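Local coordinates for protein predicted DNA-binding transcriptional regulator (Aliivibrio fischeri ES114, PDB 7DWN) that probably regulates transcription as a tetrameric LysR-type factor, binding DNA through an N-terminal helix-turn-helix domain joined to a C-terminal substrate-binding domain, at residues A[17-21]-A[52-57]; A[120-124]-A[279-284]; A[145-151]-A[267-271]. One frame throughout, in Å; residues are numbered along the deposited sequence.

Contact 1. Residues A[17-21]-A[52-57]; sequences VKNFS and RKSKPI
F20 reaches I57 and R52 with the CD1, CE1 and CZ side of its ring. CG1 of I57 lies close to the ring plane at its edge, 3.9 Å from F20 CD1, the two side chains standing nearly perpendicular. R52 meets the far end of the ring obliquely: its chain is extended from CG to NE, which carries NE to 3.7 Å from F20 CZ, and the guanidinium plane is turned 40° from the ring. The charged end of R52 is held elsewhere, in a salt bridge to E42. I57 sets CG1 anti to its own carbonyl carbon (chi1 -70°), so that this branch runs past K18 O toward the phenylalanine.

A single hydrogen bond joins the two backbones, I57 N to K18 O at 3.0 Å, fairly straight at 156°. K18, just past helix 5-17, has positive phi, and its aliphatic CB, CG and CD run past the carbonyl oxygen of I57. N19 is the N-cap of helix 20-26: OD1 takes a weak bond from S21 N and a shorter one, 2.8 Å, from S21 OG, and also accepts from Q22 N. Its other branch, ND2, comes within 3.2 Å of K55 NZ, two donors with no bond between them. The peptide before P56 is cis, within the turn that leads to I57.

The contact thus ties the junction of helices 5-17 and 20-26 to the loop between strands 50-51 and 58-59, which probably form the wing of a winged helix-turn-helix, as in other LysR-type regulators. The lysines lie at the exposed margin, and this polar rim adds no side-chain hydrogen bond between the segments; the hold comes from the one backbone bond and the packing of F20 with I57 and R52.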
# COMPACT_ATOMS: atom_id res chain seq x y z
N VAL A 17 -29.00 12.40 -5.78
CA VAL A 17 -30.12 13.08 -6.44
C VAL A 17 -30.69 14.23 -5.63
O VAL A 17 -31.43 15.06 -6.20
CB VAL A 17 -31.25 12.09 -6.79
CG1 VAL A 17 -30.72 10.98 -7.69
CG2 VAL A 17 -31.86 11.52 -5.52
N LYS A 18 -30.39 14.32 -4.33
CA LYS A 18 -30.82 15.43 -3.48
C LYS A 18 -32.33 15.63 -3.48
O LYS A 18 -32.82 16.75 -3.33
CB LYS A 18 -30.10 16.73 -3.87
CG LYS A 18 -28.60 16.68 -3.69
CD LYS A 18 -27.94 18.01 -4.04
CE LYS A 18 -26.43 17.95 -3.79
NZ LYS A 18 -25.75 19.23 -4.13
N ASN A 19 -33.09 14.55 -3.65
CA ASN A 19 -34.54 14.60 -3.57
C ASN A 19 -35.05 13.29 -3.00
O ASN A 19 -34.65 12.22 -3.45
CB ASN A 19 -35.17 14.86 -4.95
CG ASN A 19 -36.67 15.08 -4.87
OD1 ASN A 19 -37.45 14.13 -4.85
ND2 ASN A 19 -37.08 16.35 -4.82
N PHE A 20 -35.94 13.39 -2.00
CA PHE A 20 -36.41 12.20 -1.30
C PHE A 20 -37.22 11.29 -2.21
O PHE A 20 -37.02 10.07 -2.22
CB PHE A 20 -37.22 12.61 -0.07
CG PHE A 20 -36.41 12.75 1.19
CD1 PHE A 20 -35.63 13.87 1.41
CD2 PHE A 20 -36.41 11.75 2.15
CE1 PHE A 20 -34.88 14.00 2.56
CE2 PHE A 20 -35.67 11.87 3.30
CZ PHE A 20 -34.90 13.00 3.51
N SER A 21 -38.15 11.86 -2.98
CA SER A 21 -39.02 11.03 -3.81
C SER A 21 -38.25 10.35 -4.93
O SER A 21 -38.47 9.17 -5.22
CB SER A 21 -40.17 11.86 -4.37
OG SER A 21 -39.75 12.64 -5.47
N ARG A 52 -34.09 18.56 5.55
CA ARG A 52 -35.30 18.21 4.81
C ARG A 52 -36.16 19.41 4.44
O ARG A 52 -37.08 19.26 3.63
CB ARG A 52 -36.15 17.22 5.62
CG ARG A 52 -35.49 15.89 5.88
CD ARG A 52 -36.32 15.07 6.85
NE ARG A 52 -35.79 13.72 7.02
CZ ARG A 52 -34.77 13.41 7.80
NH1 ARG A 52 -34.15 14.35 8.50
NH2 ARG A 52 -34.35 12.15 7.89
N LYS A 53 -35.89 20.58 5.01
CA LYS A 53 -36.74 21.75 4.82
C LYS A 53 -36.35 22.60 3.62
O LYS A 53 -36.92 23.68 3.43
CB LYS A 53 -36.71 22.62 6.09
CG LYS A 53 -37.21 21.91 7.33
CD LYS A 53 -37.03 22.78 8.57
CE LYS A 53 -35.72 22.46 9.29
NZ LYS A 53 -34.51 22.70 8.45
N SER A 54 -35.40 22.14 2.80
CA SER A 54 -34.89 22.94 1.70
C SER A 54 -34.92 22.15 0.40
O SER A 54 -34.66 20.94 0.40
CB SER A 54 -33.46 23.41 1.98
OG SER A 54 -32.56 22.31 2.05
N LYS A 55 -35.24 22.84 -0.69
CA LYS A 55 -35.17 22.27 -2.03
C LYS A 55 -34.11 23.03 -2.81
O LYS A 55 -34.21 24.26 -2.96
CB LYS A 55 -36.53 22.38 -2.74
CG LYS A 55 -37.64 21.60 -2.05
CD LYS A 55 -37.79 20.19 -2.61
CE LYS A 55 -38.23 20.23 -4.06
NZ LYS A 55 -38.85 18.95 -4.51
N PRO A 56 -33.07 22.36 -3.34
CA PRO A 56 -32.89 20.91 -3.21
C PRO A 56 -32.41 20.49 -1.82
O PRO A 56 -32.04 21.33 -1.00
CB PRO A 56 -31.82 20.59 -4.27
CG PRO A 56 -31.66 21.85 -5.08
CD PRO A 56 -32.03 22.97 -4.18
N ILE A 57 -32.43 19.18 -1.57
CA ILE A 57 -32.01 18.65 -0.27
C ILE A 57 -30.51 18.86 -0.12
O ILE A 57 -29.71 18.41 -0.95
CB ILE A 57 -32.38 17.17 -0.15
CG1 ILE A 57 -33.90 17.00 -0.03
CG2 ILE A 57 -31.67 16.53 1.02
CD1 ILE A 57 -34.50 17.68 1.18

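Contact 2. Residues A[120-124]-A[279-284]; sequences YKPIL and PAGEKV
The aromatic ring of Y120 and the pyrrolidine of P122 both meet the aliphatic chain of K283. K283 CD approaches the Y120 ring obliquely, 4.0 Å from CE2, the ring and the lysine chain running antiparallel alongside one another. At the far end of the ring, the OH lies 3.8 Å from A280 CA, on the first helical turn; Y120 is poorly ordered, so its placement is less certain. P122 presents CG and CD to K283, whose chain passes almost perpendicular to it, and P122 CG lies 3.6 Å from K283 CD. K283 places CG anti to its backbone N (chi1 172°), sending the chain across the proline before it bends at CE. Deeper in, L124 CD2 packs obliquely on V284 CG2 at 3.9 Å.

In the LysR substrate-binding domain this joins C-terminal helix 279-290 to the edge region of the sheet, at the entry to strand 123-128. F115 packs on P122 and L124, while V95 of strand 94-99 packs on A280 and V284, and M111 of helix 101-114 also touches V284. L124 pairs in parallel with a strand of a second subunit and packs on F219 of that chain, extending the sheet across the interface.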
# COMPACT_ATOMS: atom_id res chain seq x y z
N TYR A 120 -17.33 -39.44 0.44
CA TYR A 120 -17.34 -38.00 0.69
C TYR A 120 -16.13 -37.37 -0.01
O TYR A 120 -14.99 -37.55 0.41
CB TYR A 120 -17.39 -37.67 2.19
CG TYR A 120 -16.50 -36.55 2.70
CD1 TYR A 120 -16.66 -35.24 2.26
CD2 TYR A 120 -15.54 -36.79 3.67
CE1 TYR A 120 -15.85 -34.22 2.75
CE2 TYR A 120 -14.74 -35.78 4.17
CZ TYR A 120 -14.90 -34.49 3.70
OH TYR A 120 -14.11 -33.47 4.18
N LYS A 121 -16.41 -36.66 -1.10
CA LYS A 121 -15.36 -36.09 -1.93
C LYS A 121 -15.22 -34.62 -1.60
O LYS A 121 -16.22 -33.88 -1.64
CB LYS A 121 -15.70 -36.30 -3.41
CG LYS A 121 -15.76 -35.07 -4.29
CD LYS A 121 -16.98 -35.11 -5.19
CE LYS A 121 -17.07 -33.88 -6.04
NZ LYS A 121 -15.79 -33.62 -6.76
N PRO A 122 -14.03 -34.16 -1.20
CA PRO A 122 -13.83 -32.72 -1.00
C PRO A 122 -13.79 -32.00 -2.34
O PRO A 122 -13.61 -32.59 -3.40
CB PRO A 122 -12.47 -32.65 -0.29
CG PRO A 122 -12.27 -34.02 0.29
CD PRO A 122 -12.93 -34.96 -0.66
N ILE A 123 -13.98 -30.69 -2.26
CA ILE A 123 -14.07 -29.83 -3.44
C ILE A 123 -12.80 -29.01 -3.55
O ILE A 123 -12.38 -28.38 -2.57
CB ILE A 123 -15.31 -28.92 -3.38
CG1 ILE A 123 -16.58 -29.75 -3.19
CG2 ILE A 123 -15.40 -28.11 -4.64
CD1 ILE A 123 -16.87 -30.69 -4.33
N LEU A 124 -12.19 -29.02 -4.73
CA LEU A 124 -10.95 -28.30 -4.99
C LEU A 124 -11.23 -27.01 -5.74
O LEU A 124 -12.06 -26.98 -6.65
CB LEU A 124 -9.98 -29.17 -5.80
CG LEU A 124 -9.57 -30.53 -5.25
CD1 LEU A 124 -8.72 -31.28 -6.27
CD2 LEU A 124 -8.81 -30.38 -3.94
N PRO A 279 -11.26 -29.49 8.09
CA PRO A 279 -11.18 -30.94 7.83
C PRO A 279 -10.93 -31.32 6.37
O PRO A 279 -10.13 -32.22 6.10
CB PRO A 279 -12.54 -31.45 8.33
CG PRO A 279 -12.89 -30.51 9.44
CD PRO A 279 -12.37 -29.16 9.02
N ALA A 280 -11.58 -30.63 5.43
CA ALA A 280 -11.35 -30.91 4.02
C ALA A 280 -9.91 -30.59 3.62
O ALA A 280 -9.30 -31.33 2.83
CB ALA A 280 -12.33 -30.12 3.15
N GLY A 281 -9.35 -29.50 4.16
CA GLY A 281 -7.97 -29.17 3.87
C GLY A 281 -7.01 -30.23 4.37
O GLY A 281 -6.07 -30.61 3.67
N GLU A 282 -7.23 -30.72 5.60
CA GLU A 282 -6.38 -31.78 6.12
C GLU A 282 -6.54 -33.07 5.32
O GLU A 282 -5.56 -33.80 5.14
CB GLU A 282 -6.69 -32.02 7.60
CG GLU A 282 -6.41 -30.82 8.50
CD GLU A 282 -4.93 -30.51 8.66
OE1 GLU A 282 -4.09 -31.29 8.17
OE2 GLU A 282 -4.61 -29.47 9.28
N LYS A 283 -7.74 -33.36 4.82
CA LYS A 283 -7.91 -34.54 3.98
C LYS A 283 -7.12 -34.41 2.68
O LYS A 283 -6.44 -35.35 2.26
CB LYS A 283 -9.39 -34.78 3.68
CG LYS A 283 -9.62 -35.87 2.64
CD LYS A 283 -11.05 -36.40 2.68
CE LYS A 283 -11.25 -37.50 1.65
NZ LYS A 283 -10.33 -38.65 1.88
N VAL A 284 -7.20 -33.25 2.03
CA VAL A 284 -6.44 -33.04 0.80
C VAL A 284 -4.95 -33.13 1.07
O VAL A 284 -4.20 -33.73 0.29
CB VAL A 284 -6.82 -31.69 0.15
CG1 VAL A 284 -5.92 -31.42 -1.04
CG2 VAL A 284 -8.28 -31.72 -0.28

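Contact 3. Residues A[145-151]-A[267-271]; sequences ILLAFDD and EYYAY
A148 CB meets the edge of the Y271 ring while their strands exchange backbone bonds. L146 and Y271 form one antiparallel hydrogen-bonded pair, A148 and Y269 the next, each with both N-H groups engaged; Y269 N to A148 O, at 2.8 Å and 176°, is nearly straight. D150 N donates to E267 O at 3.1 Å. At the non-hydrogen-bonded positions the flanking chain serves instead: L147 bonds with A98 and A100, Y268 with I164 and A165, as I145 does with Q96.

Y271, its CG anti to its own carbonyl carbon (chi1 -55°), has Y269 CB over one face, toward its rim. Its hydroxyl donates to F149 O at 2.8 Å, from above the carbonyl plane. Y269 OH donates to E267 OE1 on the anti side of the carboxylate. D150 OD2 stands 3.8 Å from E267 OE1, a like-charge approach probably eased by the salt bridge of D150 OD1 to R155. D151 OD2 accepts from L154 N. F149 lies near a bound MES, probably from the crystallisation liquor.

In the substrate-binding domain, strand 145-149 lies between 94-99 and 264-272, which in turn pairs antiparallel with 160-174. L147, F149 and Y268 pack against helix 101-114, and A270 touches W285 of helix 279-290.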
# COMPACT_ATOMS: atom_id res chain seq x y z
N ILE A 145 -3.21 -24.80 0.39
CA ILE A 145 -2.11 -25.69 0.03
C ILE A 145 -1.52 -25.22 -1.29
O ILE A 145 -2.25 -24.89 -2.23
CB ILE A 145 -2.57 -27.16 -0.06
CG1 ILE A 145 -3.10 -27.63 1.29
CG2 ILE A 145 -1.44 -28.05 -0.55
CD1 ILE A 145 -3.89 -28.92 1.22
N LEU A 146 -0.19 -25.19 -1.37
CA LEU A 146 0.53 -24.77 -2.56
C LEU A 146 1.24 -25.97 -3.17
O LEU A 146 1.98 -26.67 -2.48
CB LEU A 146 1.54 -23.67 -2.21
CG LEU A 146 2.50 -23.22 -3.31
CD1 LEU A 146 1.72 -22.75 -4.52
CD2 LEU A 146 3.40 -22.11 -2.78
N LEU A 147 1.02 -26.21 -4.45
CA LEU A 147 1.71 -27.28 -5.17
C LEU A 147 2.76 -26.61 -6.04
O LEU A 147 2.44 -26.02 -7.08
CB LEU A 147 0.74 -28.12 -5.99
CG LEU A 147 0.06 -29.31 -5.33
CD1 LEU A 147 -0.72 -28.91 -4.08
CD2 LEU A 147 -0.87 -30.00 -6.32
N ALA A 148 4.03 -26.68 -5.63
CA ALA A 148 5.06 -25.94 -6.35
C ALA A 148 6.33 -26.78 -6.39
O ALA A 148 6.37 -27.91 -5.89
CB ALA A 148 5.32 -24.58 -5.70
N PHE A 149 7.37 -26.25 -7.02
CA PHE A 149 8.63 -26.96 -7.12
C PHE A 149 9.55 -26.57 -5.96
O PHE A 149 9.22 -25.71 -5.13
CB PHE A 149 9.30 -26.68 -8.47
CG PHE A 149 8.55 -27.25 -9.64
CD1 PHE A 149 8.70 -28.59 -9.99
CD2 PHE A 149 7.70 -26.46 -10.39
CE1 PHE A 149 8.01 -29.12 -11.06
CE2 PHE A 149 7.02 -26.98 -11.46
CZ PHE A 149 7.17 -28.31 -11.80
N ASP A 150 10.70 -27.23 -5.91
CA ASP A 150 11.65 -27.07 -4.81
C ASP A 150 12.01 -25.60 -4.61
O ASP A 150 12.49 -24.94 -5.53
CB ASP A 150 12.91 -27.89 -5.10
CG ASP A 150 13.87 -27.93 -3.92
OD1 ASP A 150 13.45 -27.65 -2.78
OD2 ASP A 150 15.06 -28.26 -4.13
N ASP A 151 11.77 -25.10 -3.40
CA ASP A 151 12.00 -23.70 -3.07
C ASP A 151 12.65 -23.62 -1.70
O ASP A 151 12.11 -24.15 -0.73
CB ASP A 151 10.69 -22.90 -3.10
CG ASP A 151 10.89 -21.43 -2.77
OD1 ASP A 151 11.36 -20.68 -3.65
OD2 ASP A 151 10.59 -21.03 -1.63
N GLU A 267 12.55 -31.74 -7.98
CA GLU A 267 11.65 -32.22 -6.95
C GLU A 267 10.45 -31.30 -6.87
O GLU A 267 10.59 -30.08 -7.06
CB GLU A 267 12.34 -32.28 -5.58
CG GLU A 267 13.61 -33.10 -5.55
CD GLU A 267 14.49 -32.75 -4.37
OE1 GLU A 267 14.10 -31.87 -3.58
OE2 GLU A 267 15.58 -33.35 -4.24
N TYR A 268 9.26 -31.84 -6.60
CA TYR A 268 8.13 -30.96 -6.36
C TYR A 268 7.44 -31.31 -5.04
O TYR A 268 7.44 -32.46 -4.60
CB TYR A 268 7.12 -30.94 -7.52
CG TYR A 268 6.69 -32.28 -8.07
CD1 TYR A 268 7.41 -32.89 -9.09
CD2 TYR A 268 5.53 -32.89 -7.62
CE1 TYR A 268 7.01 -34.10 -9.61
CE2 TYR A 268 5.12 -34.11 -8.14
CZ TYR A 268 5.86 -34.71 -9.13
OH TYR A 268 5.46 -35.91 -9.65
N TYR A 269 6.87 -30.27 -4.43
CA TYR A 269 6.43 -30.28 -3.05
C TYR A 269 5.01 -29.76 -2.91
O TYR A 269 4.52 -28.97 -3.74
CB TYR A 269 7.32 -29.40 -2.17
CG TYR A 269 8.71 -29.91 -1.90
CD1 TYR A 269 9.71 -29.79 -2.85
CD2 TYR A 269 9.03 -30.49 -0.68
CE1 TYR A 269 10.99 -30.25 -2.60
CE2 TYR A 269 10.30 -30.95 -0.42
CZ TYR A 269 11.28 -30.83 -1.38
OH TYR A 269 12.55 -31.29 -1.11
N ALA A 270 4.37 -30.20 -1.83
CA ALA A 270 3.21 -29.54 -1.25
C ALA A 270 3.68 -28.69 -0.08
O ALA A 270 4.45 -29.16 0.76
CB ALA A 270 2.17 -30.57 -0.79
N TYR A 271 3.23 -27.44 -0.04
CA TYR A 271 3.58 -26.50 1.00
C TYR A 271 2.31 -25.99 1.67
O TYR A 271 1.25 -25.91 1.05
CB TYR A 271 4.37 -25.30 0.45
CG TYR A 271 5.63 -25.62 -0.32
CD1 TYR A 271 6.74 -26.17 0.31
CD2 TYR A 271 5.72 -25.35 -1.68
CE1 TYR A 271 7.89 -26.46 -0.39
CE2 TYR A 271 6.87 -25.62 -2.40
CZ TYR A 271 7.96 -26.18 -1.74
OH TYR A 271 9.11 -26.46 -2.44

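Contact 1 stands apart in the DNA-binding domain, its centre about 55 Å from that of contact 2 and 60 Å from that of contact 3; it is a partly buried join of loop and helix start. Contacts 2 and 3 share the substrate-binding domain and touch, I145 CD1 lying 3.7 Å from G281 O. Both reach the same mixed sheet, and strand 264-272 is followed in the chain by helix 279-290. Contact 3 is buried and built on paired backbone bonds; contact 2, partly buried, is pure packing; contact 1 falls between, combining one backbone bond with aromatic and aliphatic packing. Of the three, contact 2 alone has another subunit at its segments.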